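Local coordinates for protein Mannose/sialic acid-binding lectin (Polygonatum cyrtonema, PDB 3A0C) that probably binds mannose-type sugars as an anti-HIV plant lectin of the beta-prism II fold, at residues H14-G19 and Y85-Q90; D29-L34 and V41-T46; N60-I65 and W74-N79; N79-H84 and Y98-W103. All blocks are in the same frame, centred on the assembly; numbering follows the deposited sequence.

Contact 1 of 4, residues H14-G19 and Y85-Q90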
loop_
_atom_site.group_PDB
_atom_site.type_symbol
_atom_site.label_atom_id
_atom_site.label_comp_id
_atom_site.label_asym_id
_atom_site.label_seq_id
_atom_site.Cartn_x
_atom_site.Cartn_y
_atom_site.Cartn_z
ATOM N N HIS A 14 -2.734 -9.048 -15.090
ATOM C CA HIS A 14 -1.905 -8.542 -13.988
ATOM C C HIS A 14 -2.531 -8.741 -12.606
ATOM O O HIS A 14 -3.752 -8.840 -12.475
ATOM C CB HIS A 14 -1.583 -7.057 -14.183
ATOM C CG HIS A 14 -0.759 -6.772 -15.395
ATOM N ND1 HIS A 14 -0.142 -5.558 -15.600
ATOM C CD2 HIS A 14 -0.508 -7.513 -16.499
ATOM C CE1 HIS A 14 0.448 -5.563 -16.781
ATOM N NE2 HIS A 14 0.239 -6.738 -17.348
ATOM N N SER A 15 -1.693 -8.780 -11.575
ATOM C CA SER A 15 -2.191 -8.999 -10.226
ATOM C C SER A 15 -1.255 -8.495 -9.143
ATOM O O SER A 15 -0.078 -8.219 -9.400
ATOM C CB SER A 15 -2.402 -10.486 -10.001
ATOM O OG SER A 15 -1.165 -11.156 -10.075
ATOM N N LEU A 16 -1.793 -8.372 -7.933
ATOM C CA LEU A 16 -1.018 -7.952 -6.761
ATOM C C LEU A 16 -0.951 -9.226 -5.938
ATOM O O LEU A 16 -1.855 -10.059 -6.016
ATOM C CB LEU A 16 -1.753 -6.876 -5.958
ATOM C CG LEU A 16 -2.219 -5.606 -6.673
ATOM C CD1 LEU A 16 -2.823 -4.677 -5.637
ATOM C CD2 LEU A 16 -1.070 -4.933 -7.382
ATOM N N GLU A 17 0.100 -9.401 -5.155
ATOM C CA GLU A 17 0.199 -10.616 -4.373
ATOM C C GLU A 17 0.852 -10.312 -3.056
ATOM O O GLU A 17 1.774 -9.501 -2.994
ATOM C CB GLU A 17 1.041 -11.640 -5.118
ATOM C CG GLU A 17 0.705 -11.742 -6.585
ATOM C CD GLU A 17 1.928 -12.025 -7.435
ATOM O OE1 GLU A 17 2.670 -12.973 -7.099
ATOM O OE2 GLU A 17 2.141 -11.301 -8.437
ATOM N N VAL A 18 0.377 -10.969 -2.005
ATOM C CA VAL A 18 0.925 -10.776 -0.668
ATOM C C VAL A 18 0.738 -12.082 0.101
ATOM O O VAL A 18 -0.149 -12.873 -0.219
ATOM C CB VAL A 18 0.213 -9.591 0.082
ATOM C CG1 VAL A 18 -1.174 -10.007 0.520
ATOM C CG2 VAL A 18 1.044 -9.134 1.270
ATOM N N GLY A 19 1.588 -12.307 1.100
ATOM C CA GLY A 19 1.490 -13.512 1.900
ATOM C C GLY A 19 0.301 -13.452 2.842
ATOM O O GLY A 19 -0.195 -12.358 3.152
ATOM N N TYR A 85 -3.939 8.356 -4.555
ATOM C CA TYR A 85 -4.430 7.274 -3.705
ATOM C C TYR A 85 -3.695 5.973 -4.000
ATOM O O TYR A 85 -2.867 5.900 -4.924
ATOM C CB TYR A 85 -5.930 7.061 -3.931
ATOM C CG TYR A 85 -6.772 8.256 -3.574
ATOM C CD1 TYR A 85 -6.726 9.427 -4.341
ATOM C CD2 TYR A 85 -7.591 8.237 -2.446
ATOM C CE1 TYR A 85 -7.479 10.560 -3.986
ATOM C CE2 TYR A 85 -8.353 9.359 -2.077
ATOM C CZ TYR A 85 -8.289 10.518 -2.852
ATOM O OH TYR A 85 -9.028 11.626 -2.493
ATOM N N VAL A 86 -4.013 4.938 -3.226
ATOM C CA VAL A 86 -3.358 3.650 -3.389
ATOM C C VAL A 86 -4.340 2.512 -3.085
ATOM O O VAL A 86 -5.198 2.637 -2.214
ATOM C CB VAL A 86 -2.092 3.544 -2.434
ATOM C CG1 VAL A 86 -2.529 3.486 -0.961
ATOM C CG2 VAL A 86 -1.238 2.339 -2.802
ATOM N N LEU A 87 -4.210 1.419 -3.823
ATOM C CA LEU A 87 -5.038 0.231 -3.648
ATOM C C LEU A 87 -4.085 -0.797 -3.035
ATOM O O LEU A 87 -3.082 -1.158 -3.658
ATOM C CB LEU A 87 -5.529 -0.250 -5.014
ATOM C CG LEU A 87 -6.520 -1.410 -5.118
ATOM C CD1 LEU A 87 -6.807 -1.675 -6.586
ATOM C CD2 LEU A 87 -5.956 -2.661 -4.491
ATOM N N VAL A 88 -4.392 -1.273 -1.830
ATOM C CA VAL A 88 -3.522 -2.227 -1.146
ATOM C C VAL A 88 -4.131 -3.608 -0.831
ATOM O O VAL A 88 -5.188 -3.710 -0.198
ATOM C CB VAL A 88 -2.983 -1.592 0.209
ATOM C CG1 VAL A 88 -2.057 -2.559 0.951
ATOM C CG2 VAL A 88 -2.265 -0.295 -0.087
ATOM N N LEU A 89 -3.455 -4.660 -1.295
ATOM C CA LEU A 89 -3.833 -6.042 -0.993
ATOM C C LEU A 89 -3.023 -6.339 0.290
ATOM O O LEU A 89 -1.787 -6.443 0.261
ATOM C CB LEU A 89 -3.414 -6.988 -2.120
ATOM C CG LEU A 89 -3.376 -8.488 -1.762
ATOM C CD1 LEU A 89 -4.739 -8.992 -1.269
ATOM C CD2 LEU A 89 -2.908 -9.272 -2.987
ATOM N N GLN A 90 -3.729 -6.465 1.410
ATOM C CA GLN A 90 -3.113 -6.670 2.719
ATOM C C GLN A 90 -2.925 -8.110 3.177
ATOM O O GLN A 90 -3.662 -9.002 2.774
ATOM C CB GLN A 90 -3.931 -5.906 3.766
ATOM C CG GLN A 90 -4.025 -4.417 3.474
ATOM C CD GLN A 90 -4.889 -3.659 4.466
ATOM O OE1 GLN A 90 -4.845 -2.430 4.522
ATOM N NE2 GLN A 90 -5.679 -4.380 5.244
#
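Leu89 lies between Leu16 and Val18 and meets both, CD2 against Leu16 and the branch carbon CG against Val18. Its CD2 rests on the main chain of the opposing strand, 3.3 Å from Leu16 O, and reaches the side chain at Leu16 CB, 4.0 Å away. On the other side, Val18 CG1 is 3.5 Å from Leu89 CG. That methyl can do this because chi1 of Val18 (74°) sets CG1 between the backbone N and the carbonyl carbon, and from there it also comes within 3.5 Å of Gln90 O. At the other end of the contact Leu16 CD1 touches Leu87 CD2 at 3.9 Å, the two side chains crossing at a slant. The pairing is van der Waals packing, methyls meeting side chains and carbonyl oxygens, and the backbones explain why: strands 15-18 and 86-89 approach to 7.5 Å with an angle of 49° between their directions, too distant for a shared sheet. They belong to two different sheets of the prism, whose inward side chains meet in the common core. A second shell positions the participants. Leu24 and Tyr22 of strand 22-26 also touch Leu89, Val95 of strand 95-104 backs Leu87 and Leu89, and the Gln90 amide is hydrogen-bonded by OE1 to Tyr98 OH and by NE2 to Asp92 OD1. Strand 15-18 is an outer strand of its own sheet beside 22-26, whereas 86-89 runs centrally between strands 3-5 and 95-104.

Contact 2 of 4, residues D29-L34 and V41-T46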
loop_
_atom_site.group_PDB
_atom_site.type_symbol
_atom_site.label_atom_id
_atom_site.label_comp_id
_atom_site.label_asym_id
_atom_site.label_seq_id
_atom_site.Cartn_x
_atom_site.Cartn_y
_atom_site.Cartn_z
ATOM N N ASP A 29 -11.338 -12.296 -18.501
ATOM C CA ASP A 29 -12.786 -12.302 -18.698
ATOM C C ASP A 29 -13.427 -11.059 -18.072
ATOM O O ASP A 29 -14.656 -10.943 -18.012
ATOM C CB ASP A 29 -13.393 -13.581 -18.102
ATOM C CG ASP A 29 -13.273 -13.655 -16.592
ATOM O OD1 ASP A 29 -12.504 -12.864 -15.999
ATOM O OD2 ASP A 29 -13.952 -14.524 -16.007
ATOM N N CYS A 30 -12.565 -10.139 -17.627
ATOM C CA CYS A 30 -12.952 -8.872 -17.005
ATOM C C CYS A 30 -13.402 -9.002 -15.577
ATOM O O CYS A 30 -13.891 -8.049 -14.982
ATOM C CB CYS A 30 -14.048 -8.180 -17.806
ATOM S SG CYS A 30 -13.416 -7.416 -19.321
ATOM N N ASN A 31 -13.243 -10.187 -15.020
ATOM C CA ASN A 31 -13.651 -10.399 -13.654
ATOM C C ASN A 31 -12.485 -10.063 -12.751
ATOM O O ASN A 31 -11.408 -10.628 -12.890
ATOM C CB ASN A 31 -14.093 -11.849 -13.461
ATOM C CG ASN A 31 -14.888 -12.053 -12.186
ATOM O OD1 ASN A 31 -15.518 -11.124 -11.668
ATOM N ND2 ASN A 31 -14.874 -13.273 -11.677
ATOM N N PHE A 32 -12.692 -9.118 -11.841
ATOM C CA PHE A 32 -11.642 -8.728 -10.907
ATOM C C PHE A 32 -11.886 -9.528 -9.633
ATOM O O PHE A 32 -12.814 -9.240 -8.871
ATOM C CB PHE A 32 -11.707 -7.222 -10.631
ATOM C CG PHE A 32 -10.582 -6.717 -9.787
ATOM C CD1 PHE A 32 -9.266 -7.001 -10.130
ATOM C CD2 PHE A 32 -10.834 -5.956 -8.649
ATOM C CE1 PHE A 32 -8.214 -6.538 -9.354
ATOM C CE2 PHE A 32 -9.780 -5.484 -7.859
ATOM C CZ PHE A 32 -8.470 -5.777 -8.214
ATOM N N VAL A 33 -11.046 -10.537 -9.405
ATOM C CA VAL A 33 -11.210 -11.414 -8.256
ATOM C C VAL A 33 -9.997 -11.627 -7.339
ATOM O O VAL A 33 -8.840 -11.610 -7.770
ATOM C CB VAL A 33 -11.769 -12.792 -8.740
ATOM C CG1 VAL A 33 -11.347 -13.051 -10.167
ATOM C CG2 VAL A 33 -11.288 -13.906 -7.845
ATOM N N LEU A 34 -10.293 -11.826 -6.059
ATOM C CA LEU A 34 -9.279 -12.056 -5.034
ATOM C C LEU A 34 -9.180 -13.546 -4.740
ATOM O O LEU A 34 -10.172 -14.166 -4.380
ATOM C CB LEU A 34 -9.660 -11.307 -3.751
ATOM C CG LEU A 34 -8.836 -11.558 -2.493
ATOM C CD1 LEU A 34 -7.370 -11.268 -2.739
ATOM C CD2 LEU A 34 -9.365 -10.672 -1.392
ATOM N N VAL A 41 -12.236 -15.711 -2.943
ATOM C CA VAL A 41 -12.885 -15.205 -1.728
ATOM C C VAL A 41 -13.599 -13.886 -1.993
ATOM O O VAL A 41 -14.392 -13.432 -1.170
ATOM C CB VAL A 41 -11.868 -14.971 -0.586
ATOM C CG1 VAL A 41 -11.056 -16.222 -0.354
ATOM C CG2 VAL A 41 -10.961 -13.785 -0.923
ATOM N N TRP A 42 -13.307 -13.263 -3.132
ATOM C CA TRP A 42 -13.941 -11.995 -3.493
ATOM C C TRP A 42 -13.838 -11.727 -4.996
ATOM O O TRP A 42 -12.883 -12.162 -5.640
ATOM C CB TRP A 42 -13.298 -10.825 -2.728
ATOM C CG TRP A 42 -14.026 -9.530 -2.951
ATOM C CD1 TRP A 42 -15.049 -9.017 -2.198
ATOM C CD2 TRP A 42 -13.833 -8.617 -4.043
ATOM N NE1 TRP A 42 -15.506 -7.841 -2.758
ATOM C CE2 TRP A 42 -14.778 -7.575 -3.889
ATOM C CE3 TRP A 42 -12.954 -8.580 -5.134
ATOM C CZ2 TRP A 42 -14.869 -6.506 -4.790
ATOM C CZ3 TRP A 42 -13.043 -7.518 -6.031
ATOM C CH2 TRP A 42 -13.998 -6.493 -5.852
ATOM N N ALA A 43 -14.816 -11.006 -5.546
ATOM C CA ALA A 43 -14.810 -10.688 -6.972
ATOM C C ALA A 43 -15.759 -9.550 -7.310
ATOM O O ALA A 43 -16.729 -9.305 -6.584
ATOM C CB ALA A 43 -15.175 -11.929 -7.782
ATOM N N SER A 44 -15.461 -8.844 -8.399
ATOM C CA SER A 44 -16.304 -7.744 -8.859
ATOM C C SER A 44 -17.510 -8.332 -9.599
ATOM O O SER A 44 -18.449 -7.619 -9.930
ATOM C CB SER A 44 -15.528 -6.820 -9.793
ATOM O OG SER A 44 -15.065 -7.537 -10.916
ATOM N N ASN A 45 -17.476 -9.636 -9.859
ATOM C CA ASN A 45 -18.582 -10.312 -10.530
ATOM C C ASN A 45 -18.877 -9.774 -11.918
ATOM O O ASN A 45 -20.021 -9.814 -12.373
ATOM C CB ASN A 45 -19.862 -10.210 -9.694
ATOM C CG ASN A 45 -19.762 -10.948 -8.368
ATOM O OD1 ASN A 45 -19.354 -12.104 -8.325
ATOM N ND2 ASN A 45 -20.147 -10.283 -7.281
ATOM N N THR A 46 -17.858 -9.262 -12.593
ATOM C CA THR A 46 -18.050 -8.737 -13.936
ATOM C C THR A 46 -17.493 -9.692 -14.996
ATOM O O THR A 46 -17.254 -9.299 -16.139
ATOM C CB THR A 46 -17.395 -7.344 -14.085
ATOM O OG1 THR A 46 -16.032 -7.394 -13.643
ATOM C CG2 THR A 46 -18.148 -6.315 -13.255
#
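Phe32 and Trp42 slant across one another, Phe32 CD2 meeting Trp42 CZ3 at 3.8 Å; both have CG opposite the backbone N (chi1 of Trp42 -173°), bringing the rings together on one side of the hairpin. Next along the strands, Leu34 and Trp42 stand at about a right angle, with Leu34 CB 3.8 Å from Trp42 CB, and Leu34 N donates to Trp42 O (2.6 Å, 164°). Leu34 CG also lies 3.5 Å from Val41 CG2, closer than carbon atoms usually pack. This double approach belongs to a classic beta bulge, in which Val41 and Trp42 both face Leu34; Val41 N donates a hydrogen bond to Leu34 O, Trp42 N a weak one to the same oxygen. On the reverse of the hairpin Val33 and Ala43 form a non-hydrogen-bonded pair, CB to CB 3.6 Å. The hairpin, strands 32-36 and 39-43, forms one edge of a four-stranded sheet of the beta-prism II fold. With Gln27, residues Asp29, Asn31 and Val33 match the Gln-x-Asp-x-Asn-x-Val pattern of mannose-binding monocot lectins, so this is probably a sugar site. Alongside the backbone bond from Ser44 N to Phe32 O, hydroxyls carry the linkage on: Phe32 N donates to Ser44 OG (3.0 Å, 155°), Ser44 OG to Thr46 OG1 (2.9 Å), and Thr46 OG1 to Cys30 O (2.6 Å). Cys30 is disulfide-bonded to Cys53, and Asp29 OD1 accepts from Asn31 N in an Asx turn.

Contact 3 of 4, residues N60-I65 and W74-N79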
loop_
_atom_site.group_PDB
_atom_site.type_symbol
_atom_site.label_atom_id
_atom_site.label_comp_id
_atom_site.label_asym_id
_atom_site.label_seq_id
_atom_site.Cartn_x
_atom_site.Cartn_y
_atom_site.Cartn_z
ATOM N N ASN A 60 -8.507 10.530 -8.001
ATOM C CA ASN A 60 -9.574 11.022 -7.133
ATOM C C ASN A 60 -10.126 9.934 -6.210
ATOM O O ASN A 60 -11.077 10.161 -5.471
ATOM C CB ASN A 60 -10.702 11.681 -7.947
ATOM C CG ASN A 60 -11.434 10.711 -8.847
ATOM O OD1 ASN A 60 -11.016 9.573 -9.033
ATOM N ND2 ASN A 60 -12.537 11.164 -9.421
ATOM N N GLY A 61 -9.507 8.755 -6.248
ATOM C CA GLY A 61 -9.922 7.682 -5.366
ATOM C C GLY A 61 -10.918 6.725 -5.956
ATOM O O GLY A 61 -11.320 5.771 -5.298
ATOM N N ASN A 62 -11.308 6.962 -7.196
ATOM C CA ASN A 62 -12.270 6.090 -7.839
ATOM C C ASN A 62 -11.564 4.931 -8.527
ATOM O O ASN A 62 -10.662 5.136 -9.332
ATOM C CB ASN A 62 -13.125 6.888 -8.845
ATOM C CG ASN A 62 -14.330 6.099 -9.352
ATOM O OD1 ASN A 62 -14.964 5.369 -8.596
ATOM N ND2 ASN A 62 -14.654 6.256 -10.621
ATOM N N LEU A 63 -11.975 3.710 -8.187
ATOM C CA LEU A 63 -11.408 2.498 -8.768
ATOM C C LEU A 63 -12.392 2.005 -9.842
ATOM O O LEU A 63 -13.531 1.643 -9.531
ATOM C CB LEU A 63 -11.232 1.451 -7.678
ATOM C CG LEU A 63 -10.508 0.182 -8.093
ATOM C CD1 LEU A 63 -9.079 0.492 -8.520
ATOM C CD2 LEU A 63 -10.530 -0.757 -6.919
ATOM N N VAL A 64 -11.948 1.982 -11.098
ATOM C CA VAL A 64 -12.807 1.607 -12.217
ATOM C C VAL A 64 -12.290 0.485 -13.117
ATOM O O VAL A 64 -11.084 0.366 -13.338
ATOM C CB VAL A 64 -13.046 2.852 -13.107
ATOM C CG1 VAL A 64 -14.099 2.564 -14.171
ATOM C CG2 VAL A 64 -13.417 4.042 -12.231
ATOM N N ILE A 65 -13.208 -0.339 -13.627
ATOM C CA ILE A 65 -12.846 -1.412 -14.553
ATOM C C ILE A 65 -13.347 -0.955 -15.930
ATOM O O ILE A 65 -14.520 -0.646 -16.092
ATOM C CB ILE A 65 -13.518 -2.779 -14.198
ATOM C CG1 ILE A 65 -12.851 -3.412 -12.972
ATOM C CG2 ILE A 65 -13.393 -3.756 -15.378
ATOM C CD1 ILE A 65 -13.481 -4.730 -12.547
ATOM N N TRP A 74 -17.339 -1.491 -14.260
ATOM C CA TRP A 74 -17.482 -1.562 -12.805
ATOM C C TRP A 74 -16.710 -0.396 -12.175
ATOM O O TRP A 74 -15.719 0.069 -12.734
ATOM C CB TRP A 74 -16.901 -2.902 -12.327
ATOM C CG TRP A 74 -16.925 -3.176 -10.853
ATOM C CD1 TRP A 74 -17.881 -3.859 -10.168
ATOM C CD2 TRP A 74 -15.916 -2.822 -9.889
ATOM N NE1 TRP A 74 -17.535 -3.960 -8.840
ATOM C CE2 TRP A 74 -16.334 -3.332 -8.643
ATOM C CE3 TRP A 74 -14.701 -2.124 -9.963
ATOM C CZ2 TRP A 74 -15.581 -3.164 -7.476
ATOM C CZ3 TRP A 74 -13.956 -1.960 -8.808
ATOM C CH2 TRP A 74 -14.398 -2.478 -7.580
ATOM N N GLN A 75 -17.166 0.067 -11.014
ATOM C CA GLN A 75 -16.515 1.173 -10.322
ATOM C C GLN A 75 -16.956 1.228 -8.870
ATOM O O GLN A 75 -18.088 0.888 -8.544
ATOM C CB GLN A 75 -16.867 2.508 -10.987
ATOM C CG GLN A 75 -18.327 2.877 -10.842
ATOM C CD GLN A 75 -18.670 4.176 -11.525
ATOM O OE1 GLN A 75 -18.076 5.211 -11.226
ATOM N NE2 GLN A 75 -19.636 4.136 -12.448
ATOM N N THR A 76 -16.065 1.669 -7.994
ATOM C CA THR A 76 -16.418 1.756 -6.588
ATOM C C THR A 76 -17.127 3.088 -6.388
ATOM O O THR A 76 -17.787 3.318 -5.366
ATOM C CB THR A 76 -15.167 1.708 -5.692
ATOM O OG1 THR A 76 -14.393 2.897 -5.892
ATOM C CG2 THR A 76 -14.319 0.523 -6.050
ATOM N N LYS A 77 -16.975 3.954 -7.387
ATOM C CA LYS A 77 -17.565 5.294 -7.389
ATOM C C LYS A 77 -17.195 6.103 -6.137
ATOM O O LYS A 77 -17.933 6.970 -5.698
ATOM C CB LYS A 77 -19.082 5.191 -7.537
ATOM C CG LYS A 77 -19.769 6.525 -7.742
ATOM C CD LYS A 77 -21.191 6.343 -8.253
ATOM C CE LYS A 77 -21.975 7.642 -8.160
ATOM N NZ LYS A 77 -23.311 7.527 -8.804
ATOM N N THR A 78 -16.025 5.813 -5.584
ATOM C CA THR A 78 -15.536 6.481 -4.383
ATOM C C THR A 78 -14.568 7.595 -4.762
ATOM O O THR A 78 -13.464 7.693 -4.225
ATOM C CB THR A 78 -14.802 5.489 -3.493
ATOM O OG1 THR A 78 -13.728 4.914 -4.238
ATOM C CG2 THR A 78 -15.747 4.388 -3.026
ATOM N N ASN A 79 -14.982 8.441 -5.692
ATOM C CA ASN A 79 -14.118 9.522 -6.122
ATOM C C ASN A 79 -14.346 10.805 -5.336
ATOM O O ASN A 79 -15.474 11.276 -5.210
ATOM C CB ASN A 79 -14.317 9.790 -7.607
ATOM C CG ASN A 79 -15.745 10.085 -7.947
ATOM O OD1 ASN A 79 -16.624 9.242 -7.763
ATOM N ND2 ASN A 79 -15.997 11.289 -8.442
#
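Ile65 and Trp74 are joined first through their backbones, Ile65 N giving a nearly straight bond (172°) to Trp74 O at 2.7 Å; the return bond from Trp74 N to Ile65 O is weak. Their strands, 63-66 and 72-75, are neighbours at one edge of a four-stranded sheet of the beta prism, 72-75 being outermost. Further on, Thr76 N reaches Leu63 O at 3.0 Å, lying in the carbonyl plane. Between these sits the non-hydrogen-bonded pair of Val64 and Gln75, whose side chains lie alongside one another and point the same way. CA-H...O contacts, such as that of Gln75 CA with Leu63 O, supplement the pairing.

Side-chain hydroxyls form a second class. Leu63 N makes a weak bond to Thr76 OG1, which donates to Thr78 OG1 at 2.7 Å, and that hydroxyl donates to Gly61 O at 2.8 Å from above the carbonyl plane. Asn60 OD1 accepts from Asn62 N in an Asx turn, which shapes the loop leading into strand 63-66.

The apolar group gathers about the indole. Ile65 CG1 comes obliquely to Trp74 CE3 at 3.8 Å, and Leu63 CD2 is 4.1 Å from Trp74 CZ3. Leu63 CB also meets the methyl CG2 of Thr76 at 3.6 Å; chi1 of Thr76 (67°) turns the hydroxyl to the relay and leaves this methyl for the leucine. Trp103 of the second subunit packs on Leu63 and Thr76.

The chemistry implies a hairpin prolonged past its last backbone pair: two threonine hydroxyls, each both donor and acceptor, carry the linkage in one direction, from a weak start at Leu63 N to a firmer end at Gly61 O.

Contact 4 of 4, residues N79-H84 and Y98-W103; sequences NGKEDH and YGPVVW
Pro100 and Val101 meet His84 and Asp83 where the loop before strand 86-89 passes the 95-104 strand, at the edge of the beta prism from which the C-terminal part of the chain reaches out to the second subunit. Pro100 follows a cis peptide bond, and at Gly99 the backbone takes angles that favour glycine; together they kink the broken strand here. The proline ring lies across Asp83 at about a right angle, with Pro100 CB 3.3 Å from Asp83 CG, while Pro100 CA makes a CA-H...O contact with His84 O at 3.4 Å. Val101 straddles the two loop residues: its CG1 touches His84 CB at 3.4 Å, and its other methyl lies by the carboxylate. Lys81 NZ makes a long salt bridge (3.7 Å) to Asp83 OD2, and Lys81 CG lies loosely by the proline. Beyond the kink, Val101 and Trp103 pair antiparallel with a strand of the second subunit, so the sheet continues through the interface. With CG of Asp83 swung opposite its own backbone N (chi1 -166°), the carboxylate faces the strand, and Val101 N points almost straight at Asp83 OD1, a weak bond of 3.5 Å and 167°.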
loop_
_atom_site.group_PDB
_atom_site.type_symbol
_atom_site.label_atom_id
_atom_site.label_comp_id
_atom_site.label_asym_id
_atom_site.label_seq_id
_atom_site.Cartn_x
_atom_site.Cartn_y
_atom_site.Cartn_z
ATOM N N ASN A 79 -14.982 8.441 -5.692
ATOM C CA ASN A 79 -14.118 9.522 -6.122
ATOM C C ASN A 79 -14.346 10.805 -5.336
ATOM O O ASN A 79 -15.474 11.276 -5.210
ATOM C CB ASN A 79 -14.317 9.790 -7.607
ATOM C CG ASN A 79 -15.745 10.085 -7.947
ATOM O OD1 ASN A 79 -16.624 9.242 -7.763
ATOM N ND2 ASN A 79 -15.997 11.289 -8.442
ATOM N N GLY A 80 -13.265 11.367 -4.809
ATOM C CA GLY A 80 -13.367 12.589 -4.047
ATOM C C GLY A 80 -12.267 13.546 -4.447
ATOM O O GLY A 80 -12.059 13.801 -5.639
ATOM N N LYS A 81 -11.543 14.056 -3.451
ATOM C CA LYS A 81 -10.453 15.001 -3.681
ATOM C C LYS A 81 -9.391 14.512 -4.642
ATOM O O LYS A 81 -8.796 13.450 -4.453
ATOM C CB LYS A 81 -9.791 15.393 -2.357
ATOM C CG LYS A 81 -8.497 16.169 -2.535
ATOM C CD LYS A 81 -8.152 17.016 -1.330
ATOM C CE LYS A 81 -6.658 17.373 -1.335
ATOM N NZ LYS A 81 -6.144 17.872 -2.646
ATOM N N GLU A 82 -9.166 15.314 -5.674
ATOM C CA GLU A 82 -8.176 15.041 -6.704
ATOM C C GLU A 82 -6.788 15.146 -6.076
ATOM O O GLU A 82 -6.312 16.239 -5.812
ATOM C CB GLU A 82 -8.343 16.072 -7.821
ATOM C CG GLU A 82 -7.352 15.978 -8.941
ATOM C CD GLU A 82 -7.404 14.655 -9.644
ATOM O OE1 GLU A 82 -8.502 14.230 -10.057
ATOM O OE2 GLU A 82 -6.332 14.045 -9.790
ATOM N N ASP A 83 -6.146 14.006 -5.836
ATOM C CA ASP A 83 -4.828 13.978 -5.203
ATOM C C ASP A 83 -4.126 12.726 -5.721
ATOM O O ASP A 83 -3.936 12.572 -6.930
ATOM C CB ASP A 83 -5.002 13.915 -3.669
ATOM C CG ASP A 83 -3.719 14.221 -2.902
ATOM O OD1 ASP A 83 -2.730 13.481 -3.062
ATOM O OD2 ASP A 83 -3.705 15.205 -2.128
ATOM N N HIS A 84 -3.749 11.843 -4.798
ATOM C CA HIS A 84 -3.101 10.570 -5.118
ATOM C C HIS A 84 -3.565 9.546 -4.083
ATOM O O HIS A 84 -3.607 9.844 -2.897
ATOM C CB HIS A 84 -1.576 10.713 -5.094
ATOM C CG HIS A 84 -1.015 11.398 -6.306
ATOM N ND1 HIS A 84 -1.092 10.857 -7.576
ATOM C CD2 HIS A 84 -0.398 12.596 -6.444
ATOM C CE1 HIS A 84 -0.548 11.695 -8.440
ATOM N NE2 HIS A 84 -0.120 12.757 -7.780
ATOM N N TYR A 98 -6.622 3.714 -0.018
ATOM C CA TYR A 98 -6.302 4.776 0.937
ATOM C C TYR A 98 -5.951 6.066 0.207
ATOM O O TYR A 98 -5.489 6.035 -0.934
ATOM C CB TYR A 98 -5.102 4.396 1.828
ATOM C CG TYR A 98 -5.289 3.196 2.742
ATOM C CD1 TYR A 98 -4.902 1.910 2.333
ATOM C CD2 TYR A 98 -5.755 3.359 4.046
ATOM C CE1 TYR A 98 -4.960 0.832 3.202
ATOM C CE2 TYR A 98 -5.819 2.285 4.923
ATOM C CZ TYR A 98 -5.415 1.030 4.499
ATOM O OH TYR A 98 -5.429 -0.018 5.389
ATOM N N GLY A 99 -6.151 7.194 0.876
ATOM C CA GLY A 99 -5.837 8.485 0.286
ATOM C C GLY A 99 -6.599 9.623 0.948
ATOM O O GLY A 99 -7.571 9.376 1.668
ATOM N N PRO A 100 -6.206 10.886 0.699
ATOM C CA PRO A 100 -5.085 11.260 -0.178
ATOM C C PRO A 100 -3.707 11.000 0.455
ATOM O O PRO A 100 -3.575 10.283 1.447
ATOM C CB PRO A 100 -5.310 12.762 -0.420
ATOM C CG PRO A 100 -6.747 13.003 -0.038
ATOM C CD PRO A 100 -6.933 12.089 1.148
ATOM N N VAL A 101 -2.683 11.602 -0.128
ATOM C CA VAL A 101 -1.329 11.460 0.372
ATOM C C VAL A 101 -1.169 12.317 1.642
ATOM O O VAL A 101 -1.611 13.460 1.692
ATOM C CB VAL A 101 -0.315 11.919 -0.694
ATOM C CG1 VAL A 101 -0.414 11.050 -1.933
ATOM C CG2 VAL A 101 -0.590 13.348 -1.078
ATOM N N VAL A 102 -0.547 11.757 2.673
ATOM C CA VAL A 102 -0.347 12.474 3.931
ATOM C C VAL A 102 1.104 12.910 4.089
ATOM O O VAL A 102 1.388 13.982 4.619
ATOM C CB VAL A 102 -0.718 11.578 5.140
ATOM C CG1 VAL A 102 -0.293 12.247 6.454
ATOM C CG2 VAL A 102 -2.233 11.275 5.119
ATOM N N TRP A 103 2.008 12.070 3.602
ATOM C CA TRP A 103 3.433 12.301 3.715
ATOM C C TRP A 103 4.164 11.399 2.736
ATOM O O TRP A 103 3.651 10.354 2.364
ATOM C CB TRP A 103 3.869 11.945 5.133
ATOM C CG TRP A 103 5.322 12.167 5.456
ATOM C CD1 TRP A 103 5.889 13.315 5.937
ATOM C CD2 TRP A 103 6.376 11.195 5.402
ATOM N NE1 TRP A 103 7.220 13.118 6.195
ATOM C CE2 TRP A 103 7.548 11.828 5.877
ATOM C CE3 TRP A 103 6.444 9.847 5.002
ATOM C CZ2 TRP A 103 8.773 11.167 5.967
ATOM C CZ3 TRP A 103 7.667 9.183 5.094
ATOM C CH2 TRP A 103 8.813 9.845 5.573
#

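The four contacts illustrate how a beta prism is assembled from sheets that pack through a common core. Contacts 2 and 3 are hairpins of two different sheets, about 15 Å apart between centres, and touch where Phe32 and Ser44 meet Ile65. Contact 1 spans two sheets, its centre lying about 14 Å from that of contact 2 and 16 Å from that of contact 3, and along the chain its loop encloses both in series. Contact 4, centred about 25 Å from contact 2, alternates with contact 1 in sequence and shares with it the sheet holding neighbouring strands 86-89 and 95-104. Contact 3 passes into contact 4 through Asn79. All four also touch the second subunit, into which the sheet of strand 95-104 continues.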